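Local coordinates for putative ABC transporter amino acid-binding protein (Sinorhizobium meliloti, PDB 2Q88), which binds the compatible solute ectoine and probably delivers it and hydroxyectoine to an ABC transporter for uptake in osmoprotection, at residues C98-K106 with D168-I177. Numbering follows the deposited sequence.
Sequences CDAEAFALK and DVYSLPVLSI. With 4CS ((4S)-2-methyl-1,4,5,6-tetrahydropyrimidine-4-carboxylic acid), chain F.
Asp99 OD2 accepts the backbone N-H of Leu175 at 2.8 Å with its syn lone pair, and an N-H...O angle of 169° makes this bond nearly straight. One residue earlier, Val174 N donates to Ala100 O at 2.9 Å, approaching from above the carbonyl plane. Two first-turn N-H groups of helix 174-184 are thus held by strand 98-106, just after Pro173 at the N-cap position. Antiparallel pairing follows, the short segments 101-106 and 169-173 running at 155° between their N-to-C directions: Ala104 and Tyr170 form a hydrogen-bonded pair, with Ala104 N to Tyr170 O at 2.7 Å and Tyr170 N to Ala104 O at 2.9 Å in return. Ala102 N reaches Leu172 O at 2.8 Å, but the return bond from Leu172 N is weak, and Ala102 O is also gripped by Ser171 OG. That hydroxyl lies anti to its own backbone nitrogen (chi1 -173°), which brings it to Ala102 O and to the edge of the Phe103 ring; Tyr116 OH is its further partner. At the far end, a water bridges Lys106 N and Asp168 O.

Over one face of Phe103 sits Val169 CG2, a CH-pi contact 3.7 Å from the ring centroid. Leu105 CD1 presses alongside Val169 CB at a tight 3.5 Å, while the methyl of Ala102 meets Ile177 CG1 and that of Ala104 meets Ile177 CD1. Pro173 CD lies 3.4 Å from ectoine NAG, so Pro173, at the strand-to-helix junction, belongs to the ectoine pocket. Strand 169-173 also pairs in parallel with strand 127-129, and helix 116-121 covers the Phe103 and Val169 face of this periplasmic-binding-protein lobe.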
loop_
_atom_site.group_PDB
_atom_site.type_symbol
_atom_site.label_atom_id
_atom_site.label_comp_id
_atom_site.label_asym_id
_atom_site.label_seq_id
_atom_site.Cartn_x
_atom_site.Cartn_y
_atom_site.Cartn_z
ATOM N N CYS A 98 1.996 -0.984 -8.465
ATOM C CA CYS A 98 0.633 -1.058 -8.986
ATOM C C CYS A 98 -0.003 -2.390 -8.624
ATOM O O CYS A 98 0.663 -3.416 -8.655
ATOM C CB CYS A 98 0.659 -0.891 -10.507
ATOM S SG CYS A 98 1.271 0.722 -11.032
ATOM N N ASP A 99 -1.285 -2.377 -8.260
ATOM C CA ASP A 99 -2.003 -3.624 -7.987
ATOM C C ASP A 99 -3.513 -3.462 -8.023
ATOM O O ASP A 99 -4.046 -2.367 -7.809
ATOM C CB ASP A 99 -1.594 -4.225 -6.634
ATOM C CG ASP A 99 -1.649 -5.760 -6.635
ATOM O OD1 ASP A 99 -1.807 -6.370 -7.716
ATOM O OD2 ASP A 99 -1.537 -6.450 -5.612
ATOM N N ALA A 100 -4.183 -4.576 -8.292
ATOM C CA ALA A 100 -5.630 -4.672 -8.218
ATOM C C ALA A 100 -6.016 -5.115 -6.801
ATOM O O ALA A 100 -5.149 -5.467 -6.002
ATOM C CB ALA A 100 -6.112 -5.672 -9.240
ATOM N N GLU A 101 -7.317 -5.109 -6.503
ATOM C CA GLU A 101 -7.821 -5.513 -5.194
ATOM C C GLU A 101 -8.332 -6.947 -5.260
ATOM O O GLU A 101 -8.810 -7.395 -6.310
ATOM C CB GLU A 101 -8.957 -4.584 -4.720
ATOM C CG GLU A 101 -8.618 -3.096 -4.690
ATOM C CD GLU A 101 -7.849 -2.703 -3.438
ATOM O OE1 GLU A 101 -7.138 -3.570 -2.880
ATOM O OE2 GLU A 101 -7.971 -1.544 -2.993
ATOM N N ALA A 102 -8.227 -7.657 -4.142
ATOM C CA ALA A 102 -8.679 -9.044 -4.055
ATOM C C ALA A 102 -9.546 -9.291 -2.816
ATOM O O ALA A 102 -9.587 -8.463 -1.911
ATOM C CB ALA A 102 -7.487 -10.002 -4.081
ATOM N N PHE A 103 -10.249 -10.428 -2.809
ATOM C CA PHE A 103 -10.978 -10.931 -1.645
ATOM C C PHE A 103 -10.414 -12.278 -1.231
ATOM O O PHE A 103 -10.128 -13.122 -2.093
ATOM C CB PHE A 103 -12.437 -11.219 -1.991
ATOM C CG PHE A 103 -13.301 -10.008 -2.183
ATOM C CD1 PHE A 103 -12.935 -8.760 -1.712
ATOM C CD2 PHE A 103 -14.549 -10.156 -2.790
ATOM C CE1 PHE A 103 -13.798 -7.644 -1.888
ATOM C CE2 PHE A 103 -15.395 -9.074 -2.958
ATOM C CZ PHE A 103 -15.014 -7.816 -2.514
ATOM N N ALA A 104 -10.301 -12.481 0.080
ATOM C CA ALA A 104 -10.131 -13.801 0.673
ATOM C C ALA A 104 -11.505 -14.187 1.218
ATOM O O ALA A 104 -12.121 -13.424 1.962
ATOM C CB ALA A 104 -9.100 -13.752 1.788
ATOM N N LEU A 105 -11.956 -15.378 0.842
ATOM C CA LEU A 105 -13.340 -15.820 0.998
ATOM C C LEU A 105 -13.368 -17.250 1.535
ATOM O O LEU A 105 -12.367 -17.966 1.468
ATOM C CB LEU A 105 -14.000 -15.801 -0.395
ATOM C CG LEU A 105 -15.061 -14.808 -0.904
ATOM C CD1 LEU A 105 -15.361 -13.651 0.013
ATOM C CD2 LEU A 105 -14.720 -14.315 -2.294
ATOM N N LYS A 106 -14.521 -17.673 2.049
ATOM C CA LYS A 106 -14.719 -19.076 2.391
ATOM C C LYS A 106 -14.768 -19.932 1.126
ATOM O O LYS A 106 -15.307 -19.503 0.103
ATOM C CB LYS A 106 -15.988 -19.249 3.229
ATOM C CG LYS A 106 -15.808 -18.844 4.686
ATOM C CD LYS A 106 -14.881 -19.813 5.402
ATOM C CE LYS A 106 -14.879 -19.593 6.900
ATOM N NZ LYS A 106 -14.287 -20.763 7.592
ATOM N N ASP A 168 -16.921 -12.297 6.611
ATOM C CA ASP A 168 -17.205 -13.167 5.461
ATOM C C ASP A 168 -16.206 -13.007 4.315
ATOM O O ASP A 168 -16.090 -13.872 3.440
ATOM C CB ASP A 168 -18.614 -12.913 4.956
ATOM C CG ASP A 168 -19.657 -13.196 6.006
ATOM O OD1 ASP A 168 -19.860 -14.391 6.330
ATOM O OD2 ASP A 168 -20.314 -12.297 6.574
ATOM N N VAL A 169 -15.501 -11.889 4.321
ATOM C CA VAL A 169 -14.531 -11.582 3.283
ATOM C C VAL A 169 -13.447 -10.708 3.897
ATOM O O VAL A 169 -13.738 -9.857 4.728
ATOM C CB VAL A 169 -15.200 -10.877 2.058
ATOM C CG1 VAL A 169 -16.123 -9.755 2.486
ATOM C CG2 VAL A 169 -14.165 -10.329 1.092
ATOM N N TYR A 170 -12.208 -10.925 3.488
ATOM C CA TYR A 170 -11.119 -10.030 3.867
ATOM C C TYR A 170 -10.496 -9.492 2.585
ATOM O O TYR A 170 -10.177 -10.255 1.675
ATOM C CB TYR A 170 -10.100 -10.780 4.716
ATOM C CG TYR A 170 -8.859 -9.992 5.122
ATOM C CD1 TYR A 170 -8.959 -8.736 5.707
ATOM C CD2 TYR A 170 -7.586 -10.534 4.946
ATOM C CE1 TYR A 170 -7.810 -8.024 6.094
ATOM C CE2 TYR A 170 -6.453 -9.842 5.314
ATOM C CZ TYR A 170 -6.564 -8.594 5.887
ATOM O OH TYR A 170 -5.421 -7.924 6.269
ATOM N N SER A 171 -10.341 -8.183 2.506
ATOM C CA SER A 171 -9.893 -7.560 1.272
ATOM C C SER A 171 -8.552 -6.845 1.443
ATOM O O SER A 171 -8.393 -6.045 2.358
ATOM C CB SER A 171 -10.949 -6.586 0.760
ATOM O OG SER A 171 -10.595 -6.095 -0.519
ATOM N N LEU A 172 -7.613 -7.184 0.554
ATOM C CA LEU A 172 -6.295 -6.547 0.413
ATOM C C LEU A 172 -5.963 -6.558 -1.078
ATOM O O LEU A 172 -6.698 -7.178 -1.861
ATOM C CB LEU A 172 -5.222 -7.353 1.157
ATOM C CG LEU A 172 -5.142 -7.289 2.686
ATOM C CD1 LEU A 172 -3.953 -8.070 3.166
ATOM C CD2 LEU A 172 -5.074 -5.862 3.180
ATOM N N PRO A 173 -4.885 -5.888 -1.493
ATOM C CA PRO A 173 -4.369 -6.046 -2.851
ATOM C C PRO A 173 -4.090 -7.506 -3.215
ATOM O O PRO A 173 -3.710 -8.301 -2.358
ATOM C CB PRO A 173 -3.069 -5.226 -2.823
ATOM C CG PRO A 173 -3.346 -4.167 -1.826
ATOM C CD PRO A 173 -4.082 -4.909 -0.724
ATOM N N VAL A 174 -4.336 -7.851 -4.481
ATOM C CA VAL A 174 -4.090 -9.191 -5.026
ATOM C C VAL A 174 -2.781 -9.814 -4.538
ATOM O O VAL A 174 -2.773 -10.931 -4.021
ATOM C CB VAL A 174 -4.115 -9.155 -6.575
ATOM C CG1 VAL A 174 -3.679 -10.495 -7.176
ATOM C CG2 VAL A 174 -5.511 -8.766 -7.060
ATOM N N LEU A 175 -1.675 -9.103 -4.705
ATOM C CA LEU A 175 -0.385 -9.658 -4.301
ATOM C C LEU A 175 -0.287 -9.949 -2.802
ATOM O O LEU A 175 0.352 -10.929 -2.413
ATOM C CB LEU A 175 0.762 -8.765 -4.758
ATOM C CG LEU A 175 1.040 -8.773 -6.260
ATOM C CD1 LEU A 175 1.881 -7.556 -6.615
ATOM C CD2 LEU A 175 1.773 -10.052 -6.696
ATOM N N SER A 176 -0.910 -9.107 -1.981
ATOM C CA SER A 176 -0.921 -9.291 -0.518
ATOM C C SER A 176 -1.783 -10.482 -0.094
ATOM O O SER A 176 -1.402 -11.241 0.809
ATOM C CB SER A 176 -1.448 -8.035 0.188
ATOM O OG SER A 176 -0.710 -6.873 -0.151
ATOM N N ILE A 177 -2.957 -10.614 -0.712
ATOM C CA ILE A 177 -3.862 -11.728 -0.408
ATOM C C ILE A 177 -3.203 -13.045 -0.819
ATOM O O ILE A 177 -3.168 -13.983 -0.030
ATOM C CB ILE A 177 -5.254 -11.541 -1.094
ATOM C CG1 ILE A 177 -6.105 -10.470 -0.377
ATOM C CG2 ILE A 177 -6.033 -12.841 -1.145
ATOM C CD1 ILE A 177 -6.483 -10.808 1.108
HETATM O O 4CS F . -5.015 2.119 1.271
HETATM C C 4CS F . -4.064 1.623 0.666
HETATM O OXT 4CS F . -3.247 2.354 0.093
HETATM C CA 4CS F . -3.911 0.110 0.598
HETATM C CB 4CS F . -4.260 -0.585 1.900
HETATM C CAD 4CS F . -4.123 -2.101 1.727
HETATM N NAG 4CS F . -2.754 -2.424 1.248
HETATM C CAI 4CS F . -2.012 -1.506 0.489
HETATM C CAA 4CS F . -0.590 -1.854 0.016
HETATM N N 4CS F . -2.543 -0.246 0.178
HETATM O O HOH W 1 -17.182 -16.190 2.490
#